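Local coordinates for protein putative peptidase (Chlamydophila abortus, PDB 3CE2) that is a putative zinc metallopeptidase of the M3B (oligopeptidase F-like) family that probably cleaves a variety of small bioactive peptides, at residues S499-L504 and N520-R525; N245-K250 and I526-Y531. All blocks are in the same frame, centred on the assembly; numbering follows the deposited sequence.

Interaction 1. Residues S499-L504 and N520-R525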
loop_
_atom_site.group_PDB
_atom_site.type_symbol
_atom_site.label_atom_id
_atom_site.label_comp_id
_atom_site.label_asym_id
_atom_site.label_seq_id
_atom_site.Cartn_x
_atom_site.Cartn_y
_atom_site.Cartn_z
ATOM N N SER A 499 -3.256 -23.108 -16.823
ATOM C CA SER A 499 -4.531 -23.042 -17.558
ATOM C C SER A 499 -5.412 -21.991 -16.958
ATOM O O SER A 499 -5.980 -21.166 -17.653
ATOM C CB SER A 499 -5.291 -24.358 -17.475
ATOM O OG SER A 499 -4.637 -25.324 -18.256
ATOM N N THR A 500 -5.538 -22.066 -15.642
ATOM C CA THR A 500 -6.249 -21.094 -14.866
ATOM C C THR A 500 -5.794 -19.691 -15.265
ATOM O O THR A 500 -6.615 -18.796 -15.515
ATOM C CB THR A 500 -5.941 -21.325 -13.397
ATOM O OG1 THR A 500 -6.367 -22.638 -13.042
ATOM C CG2 THR A 500 -6.657 -20.342 -12.529
ATOM N N TYR A 501 -4.487 -19.489 -15.327
ATOM C CA TYR A 501 -3.990 -18.155 -15.589
ATOM C C TYR A 501 -4.249 -17.784 -17.049
ATOM O O TYR A 501 -4.518 -16.618 -17.382
ATOM C CB TYR A 501 -2.512 -18.049 -15.213
ATOM C CG TYR A 501 -2.017 -16.652 -15.074
ATOM C CD1 TYR A 501 -2.086 -15.985 -13.858
ATOM C CD2 TYR A 501 -1.475 -15.988 -16.151
ATOM C CE1 TYR A 501 -1.638 -14.676 -13.729
ATOM C CE2 TYR A 501 -1.030 -14.681 -16.038
ATOM C CZ TYR A 501 -1.116 -14.028 -14.826
ATOM O OH TYR A 501 -0.647 -12.718 -14.719
ATOM N N LYS A 502 -4.186 -18.775 -17.923
ATOM C CA LYS A 502 -4.418 -18.507 -19.344
ATOM C C LYS A 502 -5.851 -18.030 -19.618
ATOM O O LYS A 502 -6.050 -17.009 -20.270
ATOM C CB LYS A 502 -4.090 -19.717 -20.216
ATOM C CG LYS A 502 -4.305 -19.410 -21.680
ATOM C CD LYS A 502 -3.580 -20.362 -22.600
ATOM C CE LYS A 502 -3.216 -19.609 -23.899
ATOM N NZ LYS A 502 -2.852 -20.492 -25.057
ATOM N N ASN A 503 -6.834 -18.772 -19.108
ATOM C CA ASN A 503 -8.244 -18.388 -19.227
ATOM C C ASN A 503 -8.422 -16.995 -18.692
ATOM O O ASN A 503 -9.064 -16.161 -19.324
ATOM C CB ASN A 503 -9.196 -19.379 -18.522
ATOM C CG ASN A 503 -9.048 -20.829 -19.054
ATOM O OD1 ASN A 503 -8.764 -21.062 -20.241
ATOM N ND2 ASN A 503 -9.231 -21.799 -18.169
ATOM N N LEU A 504 -7.822 -16.724 -17.544
ATOM C CA LEU A 504 -7.922 -15.396 -16.973
ATOM C C LEU A 504 -7.328 -14.341 -17.892
ATOM O O LEU A 504 -7.956 -13.306 -18.135
ATOM C CB LEU A 504 -7.272 -15.327 -15.593
ATOM C CG LEU A 504 -8.161 -15.432 -14.358
ATOM C CD1 LEU A 504 -9.179 -16.562 -14.487
ATOM C CD2 LEU A 504 -7.278 -15.643 -13.130
ATOM N N ASN A 520 1.503 -17.386 -20.473
ATOM C CA ASN A 520 0.739 -17.848 -19.348
ATOM C C ASN A 520 1.603 -18.373 -18.211
ATOM O O ASN A 520 1.097 -19.065 -17.328
ATOM C CB ASN A 520 -0.205 -18.943 -19.815
ATOM C CG ASN A 520 0.529 -20.159 -20.305
ATOM O OD1 ASN A 520 1.538 -20.060 -21.005
ATOM N ND2 ASN A 520 0.033 -21.323 -19.930
ATOM N N ILE A 521 2.904 -18.080 -18.241
ATOM C CA ILE A 521 3.798 -18.511 -17.167
ATOM C C ILE A 521 3.884 -17.410 -16.113
ATOM O O ILE A 521 4.475 -17.608 -15.063
ATOM C CB ILE A 521 5.220 -18.881 -17.705
ATOM C CG1 ILE A 521 5.974 -19.804 -16.748
ATOM C CG2 ILE A 521 6.061 -17.641 -17.928
ATOM C CD1 ILE A 521 5.143 -20.927 -16.184
ATOM N N GLU A 522 3.263 -16.258 -16.386
ATOM C CA GLU A 522 3.376 -15.089 -15.500
ATOM C C GLU A 522 3.127 -15.407 -14.040
ATOM O O GLU A 522 3.795 -14.863 -13.165
ATOM C CB GLU A 522 2.484 -13.925 -15.955
ATOM C CG GLU A 522 3.225 -12.864 -16.784
ATOM C CD GLU A 522 2.405 -12.346 -17.976
ATOM O OE1 GLU A 522 1.367 -11.674 -17.734
ATOM O OE2 GLU A 522 2.808 -12.611 -19.148
ATOM N N TRP A 523 2.181 -16.292 -13.760
ATOM C CA TRP A 523 1.867 -16.598 -12.375
ATOM C C TRP A 523 3.112 -16.981 -11.599
ATOM O O TRP A 523 3.193 -16.743 -10.394
ATOM C CB TRP A 523 0.851 -17.714 -12.284
ATOM C CG TRP A 523 1.326 -18.978 -12.866
ATOM C CD1 TRP A 523 1.071 -19.434 -14.107
ATOM C CD2 TRP A 523 2.114 -19.983 -12.217
ATOM N NE1 TRP A 523 1.663 -20.658 -14.297
ATOM C CE2 TRP A 523 2.309 -21.020 -13.147
ATOM C CE3 TRP A 523 2.677 -20.105 -10.937
ATOM C CZ2 TRP A 523 3.058 -22.161 -12.858
ATOM C CZ3 TRP A 523 3.403 -21.246 -10.643
ATOM C CH2 TRP A 523 3.583 -22.268 -11.604
ATOM N N ALA A 524 4.088 -17.562 -12.292
ATOM C CA ALA A 524 5.338 -17.974 -11.649
ATOM C C ALA A 524 6.260 -16.825 -11.179
ATOM O O ALA A 524 7.022 -17.009 -10.236
ATOM C CB ALA A 524 6.085 -18.937 -12.524
ATOM N N ARG A 525 6.187 -15.654 -11.815
ATOM C CA ARG A 525 7.060 -14.549 -11.464
ATOM C C ARG A 525 6.520 -13.665 -10.367
ATOM O O ARG A 525 7.200 -12.742 -9.952
ATOM C CB ARG A 525 7.426 -13.689 -12.677
ATOM C CG ARG A 525 6.643 -14.015 -13.938
ATOM C CD ARG A 525 7.383 -13.692 -15.276
ATOM N NE ARG A 525 8.012 -12.360 -15.331
ATOM C CZ ARG A 525 8.134 -11.623 -16.441
ATOM N NH1 ARG A 525 7.647 -12.063 -17.599
ATOM N NH2 ARG A 525 8.734 -10.436 -16.395
#
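Tyr501 carries its ring away from helix 494-509 because CG stands anti to the backbone N (chi1 -163°), and Trp523 meets it with CG set between its own backbone N and carbonyl carbon (chi1 62°). The tyrosine ring thus lies against the turn Asn520-Trp523: Trp523 N sits over the centre of one face, 4.0 Å above the plane. Near the same ring, Trp523 CB touches Tyr501 CD1 at 3.8 Å, and Trp523 CD1 comes to 4.0 Å from Tyr501 CB. The Tyr501 ring and the five-membered ring of Trp523 meet obliquely, planes at 58°. At the phenol end, Glu522 CB packs obliquely, 3.6 Å from Tyr501 OH; the Glu522 carboxylate stays beside the phenol, and its OE2 bonds to Tyr229 OH. The contact is a helix-to-loop packing within the M3 peptidase region: the irregular chain leading to helix 536-553 packs on helix 494-509, and helix 451-487 adds Phe478, edge-to-face with Tyr501. On the more exposed side, Lys502 CB and Asn520 CB meet at 4.0 Å. No hydrogen bond joins the two segments, but Trp523 NE1 and Asn520 ND2 both bond to Ser498, one residue before segment 499-504 on the same helix, to its OG and O respectively. Within the turn, Ala524 N bonds to Ile521 O (2.8 Å) and Arg525 N to Glu522 O (2.9 Å).

Interaction 2. Residues N245-K250 and I526-Y531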
loop_
_atom_site.group_PDB
_atom_site.type_symbol
_atom_site.label_atom_id
_atom_site.label_comp_id
_atom_site.label_asym_id
_atom_site.label_seq_id
_atom_site.Cartn_x
_atom_site.Cartn_y
_atom_site.Cartn_z
ATOM N N ASN A 245 5.189 -26.388 -7.310
ATOM C CA ASN A 245 5.268 -27.024 -5.997
ATOM C C ASN A 245 5.264 -25.999 -4.890
ATOM O O ASN A 245 4.554 -26.141 -3.887
ATOM C CB ASN A 245 6.536 -27.858 -5.866
ATOM C CG ASN A 245 6.418 -29.167 -6.560
ATOM O OD1 ASN A 245 5.330 -29.703 -6.673
ATOM N ND2 ASN A 245 7.527 -29.685 -7.050
ATOM N N LEU A 246 6.088 -24.970 -5.064
ATOM C CA LEU A 246 6.302 -24.021 -4.005
ATOM C C LEU A 246 5.027 -23.235 -3.781
ATOM O O LEU A 246 4.673 -22.928 -2.665
ATOM C CB LEU A 246 7.481 -23.111 -4.323
ATOM C CG LEU A 246 8.904 -23.692 -4.265
ATOM C CD1 LEU A 246 9.854 -22.653 -4.806
ATOM C CD2 LEU A 246 9.326 -24.088 -2.852
ATOM N N LEU A 247 4.308 -22.928 -4.840
ATOM C CA LEU A 247 3.085 -22.144 -4.685
ATOM C C LEU A 247 1.972 -23.002 -4.089
ATOM O O LEU A 247 1.301 -22.580 -3.152
ATOM C CB LEU A 247 2.674 -21.544 -6.020
ATOM C CG LEU A 247 1.468 -20.618 -5.999
ATOM C CD1 LEU A 247 1.707 -19.403 -5.098
ATOM C CD2 LEU A 247 1.160 -20.201 -7.441
ATOM N N ASN A 248 1.794 -24.215 -4.614
ATOM C CA ASN A 248 0.929 -25.196 -3.975
ATOM C C ASN A 248 1.186 -25.243 -2.494
ATOM O O ASN A 248 0.254 -25.277 -1.716
ATOM C CB ASN A 248 1.155 -26.594 -4.535
ATOM C CG ASN A 248 0.117 -27.611 -4.029
ATOM O OD1 ASN A 248 -1.059 -27.588 -4.424
ATOM N ND2 ASN A 248 0.555 -28.514 -3.169
ATOM N N GLY A 249 2.457 -25.260 -2.102
ATOM C CA GLY A 249 2.812 -25.292 -0.684
ATOM C C GLY A 249 2.278 -24.097 0.098
ATOM O O GLY A 249 1.666 -24.268 1.136
ATOM N N LYS A 250 2.539 -22.886 -0.387
ATOM C CA LYS A 250 2.006 -21.670 0.210
ATOM C C LYS A 250 0.477 -21.755 0.321
ATOM O O LYS A 250 -0.101 -21.614 1.406
ATOM C CB LYS A 250 2.400 -20.447 -0.628
ATOM C CG LYS A 250 2.038 -19.097 -0.016
ATOM C CD LYS A 250 2.961 -18.738 1.143
ATOM C CE LYS A 250 2.375 -17.627 2.020
ATOM N NZ LYS A 250 2.846 -17.788 3.426
ATOM N N ILE A 526 5.313 -13.943 -9.887
ATOM C CA ILE A 526 4.694 -13.088 -8.885
ATOM C C ILE A 526 4.955 -13.533 -7.463
ATOM O O ILE A 526 4.395 -14.531 -7.038
ATOM C CB ILE A 526 3.204 -13.115 -9.015
ATOM C CG1 ILE A 526 2.781 -12.681 -10.407
ATOM C CG2 ILE A 526 2.579 -12.221 -7.955
ATOM C CD1 ILE A 526 1.351 -13.031 -10.662
ATOM N N PRO A 527 5.737 -12.749 -6.705
ATOM C CA PRO A 527 6.291 -13.093 -5.382
ATOM C C PRO A 527 5.258 -13.525 -4.333
ATOM O O PRO A 527 4.165 -12.955 -4.278
ATOM C CB PRO A 527 7.003 -11.809 -4.961
ATOM C CG PRO A 527 7.318 -11.127 -6.273
ATOM C CD PRO A 527 6.132 -11.398 -7.128
ATOM N N HIS A 528 5.620 -14.522 -3.513
ATOM C CA HIS A 528 4.658 -15.205 -2.619
ATOM C C HIS A 528 4.082 -14.301 -1.549
ATOM O O HIS A 528 3.049 -14.661 -0.919
ATOM C CB HIS A 528 5.271 -16.415 -1.921
ATOM C CG HIS A 528 5.500 -17.581 -2.821
ATOM N ND1 HIS A 528 5.763 -18.847 -2.338
ATOM C CD2 HIS A 528 5.524 -17.677 -4.171
ATOM C CE1 HIS A 528 5.941 -19.671 -3.354
ATOM N NE2 HIS A 528 5.806 -18.988 -4.477
ATOM N N PHE A 529 4.760 -13.160 -1.324
ATOM C CA PHE A 529 4.263 -12.134 -0.397
ATOM C C PHE A 529 3.081 -11.351 -0.976
ATOM O O PHE A 529 2.337 -10.702 -0.225
ATOM C CB PHE A 529 5.367 -11.232 0.173
ATOM C CG PHE A 529 6.031 -10.322 -0.831
ATOM C CD1 PHE A 529 7.332 -10.593 -1.287
ATOM C CD2 PHE A 529 5.396 -9.163 -1.273
ATOM C CE1 PHE A 529 7.988 -9.731 -2.199
ATOM C CE2 PHE A 529 6.036 -8.291 -2.192
ATOM C CZ PHE A 529 7.336 -8.577 -2.652
ATOM N N TYR A 530 2.900 -11.463 -2.304
ATOM C CA TYR A 530 1.638 -11.093 -2.964
ATOM C C TYR A 530 0.569 -12.109 -2.701
ATOM O O TYR A 530 -0.496 -12.057 -3.286
ATOM C CB TYR A 530 1.792 -10.875 -4.464
ATOM C CG TYR A 530 2.580 -9.643 -4.690
ATOM C CD1 TYR A 530 2.084 -8.421 -4.296
ATOM C CD2 TYR A 530 3.856 -9.707 -5.213
ATOM C CE1 TYR A 530 2.806 -7.294 -4.446
ATOM C CE2 TYR A 530 4.595 -8.586 -5.375
ATOM C CZ TYR A 530 4.071 -7.374 -4.983
ATOM O OH TYR A 530 4.822 -6.233 -5.143
ATOM N N TYR A 531 0.830 -13.018 -1.782
ATOM C CA TYR A 531 -0.233 -13.908 -1.376
ATOM C C TYR A 531 -0.813 -13.658 0.045
ATOM O O TYR A 531 -0.252 -12.939 0.893
ATOM C CB TYR A 531 0.130 -15.370 -1.696
ATOM C CG TYR A 531 0.301 -15.579 -3.190
ATOM C CD1 TYR A 531 -0.672 -16.219 -3.922
ATOM C CD2 TYR A 531 1.395 -15.093 -3.870
ATOM C CE1 TYR A 531 -0.562 -16.404 -5.298
ATOM C CE2 TYR A 531 1.522 -15.280 -5.255
ATOM C CZ TYR A 531 0.529 -15.945 -5.960
ATOM O OH TYR A 531 0.591 -16.165 -7.322
#
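Leu246 O accepts the helical bond from Lys250 N at 3.1 Å and is also approached by His528 CE1, 3.6 Å away, in a contact that is not a hydrogen bond. His528 reaches the helix with its imidazole, whose CE1 lies 3.9 Å from Leu246 CB; on its ND1 side Lys250 CB comes within 4.1 Å. With CG anti to its backbone N (chi1 -176°), Leu247 puts CD1 in the corner made by two rings. That methyl lies over one face of His528, offset toward the rim, and over one face of Tyr531, where it makes a CH-pi contact: CD1 is 3.9 Å from the tyrosine ring centroid, 19° off the normal. Helix 240-260 is here packed against the aromatic-rich loop before helix 536-553, two parts of the mostly helical M3 peptidase fold that are far apart in sequence. The loop makes a short 3-10 turn at 528-529, with Tyr530 N bonded to Pro527 O (2.8 Å) and Tyr531 N to His528 O (2.9 Å). Phe185 of helix 180-192 stacks on the His528 ring, and Leu246 also packs on Ala184 and Leu188 of that helix. Tyr531 is further buried by Phe478 and Ile482 of helix 451-487, while the carbonyl oxygens of Ile526 and Pro527 lie at its ring edge.

Segments 520-525 and 526-531 are consecutive, so interaction 1, closed locally, lies nested in the long chain loop closed by interaction 2. Their centres are 13 Å apart, and they touch: Trp523 CE3 packs on Leu247 CD2 at 3.8 Å, so this leucine meets the loop at both contacts, while Trp523 O lies 4.1 Å from Tyr531 OH. Phe478 of helix 451-487 borders both, touching Tyr501 and Tyr531. The Trp523 side chain is about 10 Å from a bound zinc ion and about 8 Å from the side chain of His241, a zinc-binding residue to which no zinc is bound in this model. The HExxH motif, with His402, His406 and Glu430, binds a zinc ion, as in other M3 peptidases.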